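Local coordinates for putative lipoprotein (PDB 3JX8) that is of uncharacterised function but, as a putative lipoprotein of an adhesin head family, probably binds lipid or acts in cell adhesion, at residues S21-I26 against S93-L98; F34-S39 against F109-P114. All blocks are in the same frame, centred on the assembly; numbering follows the deposited sequence.

Contact 1. Residues S21-I26 against S93-L98; sequences SDYDEI and SNSKEL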
ATOM      1  N   SER A  21     -28.283 -20.613   3.993  1.00 29.13           N
ATOM      2  CA  SER A  21     -28.931 -19.941   2.858  1.00 29.49           C
ATOM      3  C   SER A  21     -27.879 -19.547   1.849  1.00 29.13           C
ATOM      4  O   SER A  21     -26.679 -19.575   2.131  1.00 28.65           O
ATOM      5  CB  SER A  21     -29.561 -18.616   3.279  1.00 29.60           C
ATOM      6  OG  SER A  21     -30.367 -18.788   4.413  1.00 32.44           O
ATOM      7  N   ASP A  22     -28.359 -19.094   0.697  1.00 28.51           N
ATOM      8  CA  ASP A  22     -27.500 -18.524  -0.304  1.00 28.11           C
ATOM      9  C   ASP A  22     -26.755 -17.320   0.232  1.00 27.26           C
ATOM     10  O   ASP A  22     -27.192 -16.667   1.169  1.00 26.87           O
ATOM     11  CB  ASP A  22     -28.293 -18.083  -1.539  1.00 28.47           C
ATOM     12  CG  ASP A  22     -27.391 -17.846  -2.754  1.00 28.60           C
ATOM     13  OD1 ASP A  22     -26.425 -18.605  -2.947  1.00 29.69           O
ATOM     14  OD2 ASP A  22     -27.650 -16.918  -3.512  1.00 28.47           O
ATOM     15  N   TYR A  23     -25.619 -17.052  -0.386  1.00 26.51           N
ATOM     16  CA  TYR A  23     -24.793 -15.927  -0.032  1.00 26.10           C
ATOM     17  C   TYR A  23     -24.146 -15.442  -1.300  1.00 25.80           C
ATOM     18  O   TYR A  23     -23.947 -16.207  -2.220  1.00 25.58           O
ATOM     19  CB  TYR A  23     -23.731 -16.353   1.002  1.00 26.00           C
ATOM     20  CG  TYR A  23     -22.803 -17.483   0.560  1.00 24.50           C
ATOM     21  CD1 TYR A  23     -21.625 -17.215  -0.123  1.00 24.36           C
ATOM     22  CD2 TYR A  23     -23.101 -18.824   0.851  1.00 24.04           C
ATOM     23  CE1 TYR A  23     -20.762 -18.246  -0.509  1.00 25.54           C
ATOM     24  CE2 TYR A  23     -22.230 -19.862   0.489  1.00 25.48           C
ATOM     25  CZ  TYR A  23     -21.064 -19.564  -0.195  1.00 26.04           C
ATOM     26  OH  TYR A  23     -20.205 -20.575  -0.569  1.00 27.18           O
ATOM     27  N   ASP A  24     -23.844 -14.160  -1.342  1.00 26.28           N
ATOM     28  CA  ASP A  24     -23.148 -13.572  -2.466  1.00 27.11           C
ATOM     29  C   ASP A  24     -21.815 -12.993  -2.039  1.00 27.12           C
ATOM     30  O   ASP A  24     -21.121 -12.374  -2.830  1.00 27.54           O
ATOM     31  CB  ASP A  24     -24.013 -12.501  -3.138  1.00 27.36           C
ATOM     32  CG  ASP A  24     -24.318 -11.316  -2.242  1.00 28.48           C
ATOM     33  OD1 ASP A  24     -23.795 -11.222  -1.102  1.00 29.42           O
ATOM     34  OD2 ASP A  24     -25.104 -10.452  -2.694  1.00 32.23           O
ATOM     35  N   GLU A  25     -21.454 -13.214  -0.783  1.00 27.55           N
ATOM     36  CA  GLU A  25     -20.230 -12.660  -0.233  1.00 27.71           C
ATOM     37  C   GLU A  25     -19.639 -13.627   0.802  1.00 26.35           C
ATOM     38  O   GLU A  25     -20.389 -14.325   1.500  1.00 26.39           O
ATOM     39  CB  GLU A  25     -20.581 -11.309   0.351  1.00 28.61           C
ATOM     40  CG  GLU A  25     -19.458 -10.583   0.987  1.00 33.42           C
ATOM     41  CD  GLU A  25     -19.877  -9.211   1.508  1.00 39.55           C
ATOM     42  OE1 GLU A  25     -20.751  -8.554   0.845  1.00 40.81           O
ATOM     43  OE2 GLU A  25     -19.309  -8.812   2.572  1.00 40.15           O
ATOM     44  N   ILE A  26     -18.303 -13.695   0.858  1.00 25.73           N
ATOM     45  CA  ILE A  26     -17.562 -14.575   1.784  1.00 24.44           C
ATOM     46  C   ILE A  26     -16.567 -13.772   2.597  1.00 24.98           C
ATOM     47  O   ILE A  26     -15.764 -13.038   2.032  1.00 25.16           O
ATOM     48  CB  ILE A  26     -16.776 -15.678   1.049  1.00 24.35           C
ATOM     49  CG1 ILE A  26     -17.716 -16.658   0.313  1.00 22.77           C
ATOM     50  CG2 ILE A  26     -15.874 -16.451   2.039  1.00 22.03           C
ATOM     51  CD1 ILE A  26     -16.968 -17.655  -0.650  1.00 21.57           C
ATOM     52  N   SER A  93     -17.694 -25.244  -0.466  1.00 22.72           N
ATOM     53  CA  SER A  93     -18.963 -24.518  -0.451  1.00 22.50           C
ATOM     54  C   SER A  93     -19.334 -24.049  -1.831  1.00 22.55           C
ATOM     55  O   SER A  93     -18.475 -23.947  -2.698  1.00 22.73           O
ATOM     56  CB  SER A  93     -18.907 -23.336   0.534  1.00 22.45           C
ATOM     57  OG  SER A  93     -20.189 -22.792   0.782  1.00 20.84           O
ATOM     58  N   ASN A  94     -20.622 -23.798  -2.030  1.00 22.58           N
ATOM     59  CA  ASN A  94     -21.100 -23.162  -3.231  1.00 23.05           C
ATOM     60  C   ASN A  94     -22.301 -22.250  -2.989  1.00 23.41           C
ATOM     61  O   ASN A  94     -23.010 -22.362  -1.977  1.00 24.02           O
ATOM     62  CB  ASN A  94     -21.389 -24.201  -4.303  1.00 23.93           C
ATOM     63  CG  ASN A  94     -22.435 -25.219  -3.879  1.00 23.69           C
ATOM     64  OD1 ASN A  94     -23.640 -24.957  -3.946  1.00 25.75           O
ATOM     65  ND2 ASN A  94     -21.979 -26.383  -3.479  1.00 19.43           N
ATOM     66  N   SER A  95     -22.483 -21.307  -3.901  1.00 23.68           N
ATOM     67  CA  SER A  95     -23.630 -20.389  -3.870  1.00 23.81           C
ATOM     68  C   SER A  95     -23.896 -20.008  -5.303  1.00 24.60           C
ATOM     69  O   SER A  95     -23.144 -20.418  -6.206  1.00 23.77           O
ATOM     70  CB  SER A  95     -23.354 -19.139  -3.035  1.00 24.00           C
ATOM     71  OG  SER A  95     -22.395 -18.310  -3.657  1.00 22.92           O
ATOM     72  N   LYS A  96     -24.955 -19.232  -5.525  1.00 25.53           N
ATOM     73  CA  LYS A  96     -25.335 -18.891  -6.889  1.00 26.95           C
ATOM     74  C   LYS A  96     -24.307 -17.953  -7.513  1.00 27.32           C
ATOM     75  O   LYS A  96     -23.955 -18.114  -8.675  1.00 28.07           O
ATOM     76  CB  LYS A  96     -26.746 -18.306  -6.935  1.00 27.76           C
ATOM     77  CG  LYS A  96     -27.821 -19.224  -6.258  1.00 30.82           C
ATOM     78  CD  LYS A  96     -28.656 -20.042  -7.236  1.00 36.01           C
ATOM     79  CE  LYS A  96     -29.309 -21.337  -6.619  1.00 38.02           C
ATOM     80  NZ  LYS A  96     -29.782 -21.208  -5.191  1.00 39.43           N
ATOM     81  N   GLU A  97     -23.779 -17.014  -6.732  1.00 27.65           N
ATOM     82  CA  GLU A  97     -22.842 -16.014  -7.248  1.00 27.82           C
ATOM     83  C   GLU A  97     -21.918 -15.541  -6.134  1.00 27.54           C
ATOM     84  O   GLU A  97     -22.347 -15.458  -4.984  1.00 27.65           O
ATOM     85  CB  GLU A  97     -23.641 -14.827  -7.760  1.00 27.81           C
ATOM     86  CG  GLU A  97     -22.824 -13.659  -8.284  1.00 30.86           C
ATOM     87  CD  GLU A  97     -23.711 -12.498  -8.748  1.00 34.28           C
ATOM     88  OE1 GLU A  97     -24.924 -12.520  -8.414  1.00 36.45           O
ATOM     89  OE2 GLU A  97     -23.199 -11.574  -9.429  1.00 34.05           O
ATOM     90  N   LEU A  98     -20.677 -15.206  -6.479  1.00 26.84           N
ATOM     91  CA  LEU A  98     -19.745 -14.614  -5.519  1.00 26.46           C
ATOM     92  C   LEU A  98     -19.312 -13.253  -6.026  1.00 26.12           C
ATOM     93  O   LEU A  98     -18.499 -13.150  -6.944  1.00 25.84           O
ATOM     94  CB  LEU A  98     -18.531 -15.508  -5.321  1.00 26.48           C
ATOM     95  CG  LEU A  98     -17.450 -15.012  -4.349  1.00 25.85           C
ATOM     96  CD1 LEU A  98     -18.012 -14.849  -2.903  1.00 24.48           C
ATOM     97  CD2 LEU A  98     -16.295 -15.974  -4.419  1.00 23.98           C
TER
HETATM   98  O   HOH W   1     -25.429 -15.806  -4.603  1.00 25.06           O

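Contact 2. Residues F34-S39 against F109-P114; sequences FEYEQS and FIISKP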
ATOM      1  N   PHE A  34      -9.919 -23.975   1.009  1.00 24.75           N
ATOM      2  CA  PHE A  34     -11.306 -23.650   0.788  1.00 24.60           C
ATOM      3  C   PHE A  34     -11.544 -23.799  -0.695  1.00 25.08           C
ATOM      4  O   PHE A  34     -10.935 -23.112  -1.481  1.00 26.16           O
ATOM      5  CB  PHE A  34     -11.534 -22.210   1.262  1.00 24.45           C
ATOM      6  CG  PHE A  34     -12.985 -21.763   1.369  1.00 23.38           C
ATOM      7  CD1 PHE A  34     -13.959 -22.153   0.452  1.00 23.57           C
ATOM      8  CD2 PHE A  34     -13.335 -20.848   2.350  1.00 22.78           C
ATOM      9  CE1 PHE A  34     -15.258 -21.673   0.553  1.00 25.02           C
ATOM     10  CE2 PHE A  34     -14.644 -20.395   2.476  1.00 23.15           C
ATOM     11  CZ  PHE A  34     -15.599 -20.799   1.591  1.00 23.00           C
ATOM     12  N   GLU A  35     -12.420 -24.715  -1.077  1.00 25.65           N
ATOM     13  CA  GLU A  35     -12.871 -24.855  -2.462  1.00 26.06           C
ATOM     14  C   GLU A  35     -14.264 -24.285  -2.644  1.00 24.61           C
ATOM     15  O   GLU A  35     -15.204 -24.715  -1.967  1.00 24.11           O
ATOM     16  CB  GLU A  35     -12.959 -26.319  -2.844  1.00 27.02           C
ATOM     17  CG  GLU A  35     -11.663 -27.013  -2.925  1.00 31.77           C
ATOM     18  CD  GLU A  35     -11.840 -28.490  -3.248  1.00 39.23           C
ATOM     19  OE1 GLU A  35     -13.002 -28.941  -3.515  1.00 45.65           O
ATOM     20  OE2 GLU A  35     -10.810 -29.194  -3.248  1.00 43.34           O
ATOM     21  N   TYR A  36     -14.399 -23.349  -3.578  1.00 23.88           N
ATOM     22  CA  TYR A  36     -15.670 -22.683  -3.827  1.00 23.77           C
ATOM     23  C   TYR A  36     -16.016 -22.826  -5.296  1.00 24.79           C
ATOM     24  O   TYR A  36     -15.130 -22.903  -6.149  1.00 25.74           O
ATOM     25  CB  TYR A  36     -15.625 -21.191  -3.425  1.00 23.21           C
ATOM     26  CG  TYR A  36     -16.866 -20.436  -3.867  1.00 21.79           C
ATOM     27  CD1 TYR A  36     -18.011 -20.430  -3.092  1.00 22.10           C
ATOM     28  CD2 TYR A  36     -16.905 -19.781  -5.089  1.00 22.75           C
ATOM     29  CE1 TYR A  36     -19.157 -19.789  -3.521  1.00 22.44           C
ATOM     30  CE2 TYR A  36     -18.040 -19.148  -5.528  1.00 22.45           C
ATOM     31  CZ  TYR A  36     -19.166 -19.148  -4.734  1.00 23.22           C
ATOM     32  OH  TYR A  36     -20.323 -18.528  -5.179  1.00 25.68           O
ATOM     33  N   GLU A  37     -17.310 -22.871  -5.582  1.00 25.70           N
ATOM     34  CA  GLU A  37     -17.823 -22.760  -6.948  1.00 26.29           C
ATOM     35  C   GLU A  37     -19.134 -21.999  -6.954  1.00 26.18           C
ATOM     36  O   GLU A  37     -19.895 -22.036  -5.992  1.00 25.93           O
ATOM     37  CB  GLU A  37     -18.075 -24.133  -7.598  1.00 26.36           C
ATOM     38  CG  GLU A  37     -16.870 -25.097  -7.642  1.00 28.20           C
ATOM     39  CD  GLU A  37     -15.671 -24.629  -8.501  1.00 28.69           C
ATOM     40  OE1 GLU A  37     -15.814 -23.737  -9.370  1.00 30.42           O
ATOM     41  OE2 GLU A  37     -14.559 -25.186  -8.315  1.00 29.23           O
ATOM     42  N   GLN A  38     -19.391 -21.299  -8.044  1.00 26.27           N
ATOM     43  CA  GLN A  38     -20.714 -20.765  -8.279  1.00 26.93           C
ATOM     44  C   GLN A  38     -21.530 -21.926  -8.828  1.00 27.57           C
ATOM     45  O   GLN A  38     -21.006 -22.725  -9.604  1.00 28.08           O
ATOM     46  CB  GLN A  38     -20.674 -19.601  -9.269  1.00 26.73           C
ATOM     47  CG  GLN A  38     -19.977 -18.359  -8.702  1.00 25.96           C
ATOM     48  CD  GLN A  38     -20.063 -17.151  -9.609  1.00 25.96           C
ATOM     49  OE1 GLN A  38     -19.862 -16.013  -9.162  1.00 23.53           O
ATOM     50  NE2 GLN A  38     -20.359 -17.387 -10.896  1.00 25.23           N
ATOM     51  N   SER A  39     -22.789 -22.027  -8.416  1.00 28.14           N
ATOM     52  CA  SER A  39     -23.669 -23.133  -8.835  1.00 28.80           C
ATOM     53  C   SER A  39     -25.136 -22.778  -8.635  1.00 29.64           C
ATOM     54  O   SER A  39     -25.495 -22.067  -7.709  1.00 29.34           O
ATOM     55  CB  SER A  39     -23.323 -24.409  -8.045  1.00 28.71           C
ATOM     56  OG  SER A  39     -24.322 -25.417  -8.113  1.00 28.54           O
ATOM     57  N   PHE A 109      -7.677 -20.338  -1.195  1.00 27.80           N
ATOM     58  CA  PHE A 109      -9.031 -20.257  -1.682  1.00 27.00           C
ATOM     59  C   PHE A 109      -9.007 -20.519  -3.175  1.00 27.00           C
ATOM     60  O   PHE A 109      -8.368 -19.764  -3.899  1.00 27.06           O
ATOM     61  CB  PHE A 109      -9.592 -18.886  -1.388  1.00 26.16           C
ATOM     62  CG  PHE A 109     -11.029 -18.763  -1.711  1.00 25.39           C
ATOM     63  CD1 PHE A 109     -11.443 -18.601  -3.029  1.00 24.96           C
ATOM     64  CD2 PHE A 109     -11.984 -18.810  -0.704  1.00 25.40           C
ATOM     65  CE1 PHE A 109     -12.792 -18.449  -3.339  1.00 24.73           C
ATOM     66  CE2 PHE A 109     -13.343 -18.696  -1.007  1.00 24.73           C
ATOM     67  CZ  PHE A 109     -13.749 -18.528  -2.336  1.00 23.58           C
ATOM     68  N   ILE A 110      -9.701 -21.564  -3.631  1.00 26.43           N
ATOM     69  CA  ILE A 110      -9.606 -22.055  -5.023  1.00 26.99           C
ATOM     70  C   ILE A 110     -10.965 -22.230  -5.682  1.00 26.73           C
ATOM     71  O   ILE A 110     -11.841 -22.878  -5.105  1.00 27.45           O
ATOM     72  CB  ILE A 110      -8.873 -23.431  -5.061  1.00 27.46           C
ATOM     73  CG1 ILE A 110      -7.475 -23.267  -4.422  1.00 29.86           C
ATOM     74  CG2 ILE A 110      -8.745 -23.961  -6.488  1.00 25.71           C
ATOM     75  CD1 ILE A 110      -6.628 -24.551  -4.385  1.00 32.92           C
ATOM     76  N   ILE A 111     -11.139 -21.647  -6.870  1.00 26.75           N
ATOM     77  CA  ILE A 111     -12.312 -21.848  -7.730  1.00 26.36           C
ATOM     78  C   ILE A 111     -11.806 -22.596  -8.955  1.00 27.35           C
ATOM     79  O   ILE A 111     -10.870 -22.118  -9.615  1.00 26.06           O
ATOM     80  CB  ILE A 111     -12.942 -20.520  -8.191  1.00 25.69           C
ATOM     81  CG1 ILE A 111     -13.369 -19.700  -6.991  1.00 25.94           C
ATOM     82  CG2 ILE A 111     -14.114 -20.777  -9.133  1.00 23.09           C
ATOM     83  CD1 ILE A 111     -14.158 -18.462  -7.361  1.00 25.45           C
ATOM     84  N   SER A 112     -12.405 -23.756  -9.260  1.00 28.06           N
ATOM     85  CA  SER A 112     -11.872 -24.628 -10.315  1.00 29.44           C
ATOM     86  C   SER A 112     -12.692 -24.792 -11.577  1.00 29.39           C
ATOM     87  O   SER A 112     -12.141 -25.203 -12.587  1.00 28.94           O
ATOM     88  CB  SER A 112     -11.599 -26.025  -9.758  1.00 30.47           C
ATOM     89  OG  SER A 112     -10.450 -26.020  -8.937  1.00 33.22           O
ATOM     90  N   LYS A 113     -13.983 -24.482 -11.523  1.00 29.87           N
ATOM     91  CA  LYS A 113     -14.875 -24.683 -12.657  1.00 30.15           C
ATOM     92  C   LYS A 113     -15.066 -23.398 -13.424  1.00 29.71           C
ATOM     93  O   LYS A 113     -14.768 -22.327 -12.887  1.00 30.54           O
ATOM     94  CB  LYS A 113     -16.229 -25.200 -12.160  1.00 30.78           C
ATOM     95  CG  LYS A 113     -16.123 -26.537 -11.431  1.00 32.87           C
ATOM     96  CD  LYS A 113     -17.491 -27.100 -11.099  1.00 37.84           C
ATOM     97  CE  LYS A 113     -17.409 -28.381 -10.250  1.00 40.53           C
ATOM     98  NZ  LYS A 113     -18.719 -29.127 -10.257  1.00 44.44           N
ATOM     99  N   PRO A 114     -15.585 -23.484 -14.670  1.00 29.28           N
ATOM    100  CA  PRO A 114     -15.919 -22.307 -15.446  1.00 28.80           C
ATOM    101  C   PRO A 114     -16.851 -21.412 -14.669  1.00 28.73           C
ATOM    102  O   PRO A 114     -17.878 -21.864 -14.182  1.00 28.84           O
ATOM    103  CB  PRO A 114     -16.644 -22.873 -16.669  1.00 28.93           C
ATOM    104  CG  PRO A 114     -16.126 -24.212 -16.816  1.00 29.23           C
ATOM    105  CD  PRO A 114     -15.913 -24.710 -15.424  1.00 29.58           C
TER
HETATM  106  O   HOH W   2     -12.750 -25.304  -6.284  1.00 35.85           O
HETATM  107  O   HOH W   3     -19.363 -22.077 -12.100  1.00 33.64           O

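Contact 1. Residues S21-I26 against S93-L98
Asp-22 and Ser-95 face each other with CA atoms 5.6 Å apart, and Asp-24 and Leu-98 close to 4.7 Å, as the loop leading into strand 25-29 passes the end of strand 89-95 and the turn after it. The Tyr-23 ring lies against strand 89-95. CB of Ser-95 sits over the middle of one ring face, 3.6 Å from the centroid, a CH-pi contact almost on the ring normal. At the far end of the ring Tyr-23 OH donates to Ser-93 OG, 2.6 Å away near the ring plane; that serine oxygen is also hydrogen-bonded to Tyr-44 O. Asp-22 reaches over with CG anti to its backbone N (chi1 -164°), which carries OD1 to the turn: Lys-96 N donates to it at 3.0 Å, nearly straight, on the syn side of the carboxylate. A water that accepts from Glu-97 N lies within bonding distance of Asp-22 OD2 and Tyr-23 O, which compete for its protons; OD2 also lies very close to a bound glycerol, probably from the crystallisation liquor. The hydroxyl of Ser-95 lies near Tyr-23 O and Glu-97 O, both weak options, while its stronger partner is Tyr-36 OH. Deeper in, CD1 of Leu-98 packs on CG1 of Ile-26 at 3.7 Å, the two side chains crossing at about a right angle. The chemistry thus grades from this apolar end, through a tyrosine held at both face and hydroxyl, to a hydrated carboxylate that ties the turn at 95-97 to the incoming loop.

Contact 2. Residues F34-S39 against F109-P114
Two neighbouring parallel strands, 34-38 and 109-111, pair here on one wall of the protein, and a glutamate then takes over where the strand pairing gives out. Both backbone polar atoms of Ile-110 are bonded to strand 34-38: its N donates to Phe-34 O at 2.9 Å, and its O accepts from Tyr-36 N at 3.0 Å. On the face that carries Phe-34, Tyr-36, Phe-109 and Ile-111, the side chains lie alongside one another. CE2 of Phe-109 stands over the centre of the Phe-34 ring, the two planes inclined at 45°, and its CZ presses on Tyr-36 CB at 3.4 Å. Ile-111 CD1 comes to the edge of the Tyr-36 ring, against CD2. Side chains aligned at matching positions of neighbouring parallel strands, clearest for Phe-34 and Phe-109, fit the beta-helix-like architecture expected of this adhesin head family, in the pectate-lyase-like clan; Ile-26, on a strand of the other wall, touches Phe-34, Tyr-36 and Phe-109 from within. Past Ile-111 segment 109-114 leaves the strand, and Glu-37, folded at chi2 (-64°), turns its carboxylate to the backbone amides of Ser-112 and Lys-113. OE2 receives Ser-112 N at 2.8 Å and OE1 receives Lys-113 N at 2.9 Å, both on the syn side, a bidentate grip on two successive amides. The aliphatic part of Lys-113 crosses the glutamate chain, and a water lies within hydrogen-bonding distance of both Glu-37 OE2 and Ile-110 O.

Contacts 1 and 2 lie 11 Å apart, centre to centre, and meet along strand 33-38, which pairs with strand 89-95 on one flank and strand 108-111 on the other. Their join is partly polar: Ser-95 OG and Tyr-36 OH are 2.6 Å apart, a probable hydrogen bond, and Ser-95 O probably accepts from Ser-39 N at 2.8 Å. The two tyrosines also touch, Tyr-23 OH lying 3.2 Å from Tyr-36 CE1, so the interior packing is continuous from one contact to the other. Bound glycerol, probably from the crystallisation liquor, lies about 2 Å from the Asp-22 side chain and about 4 Å from that of Lys-113 (nearest atoms).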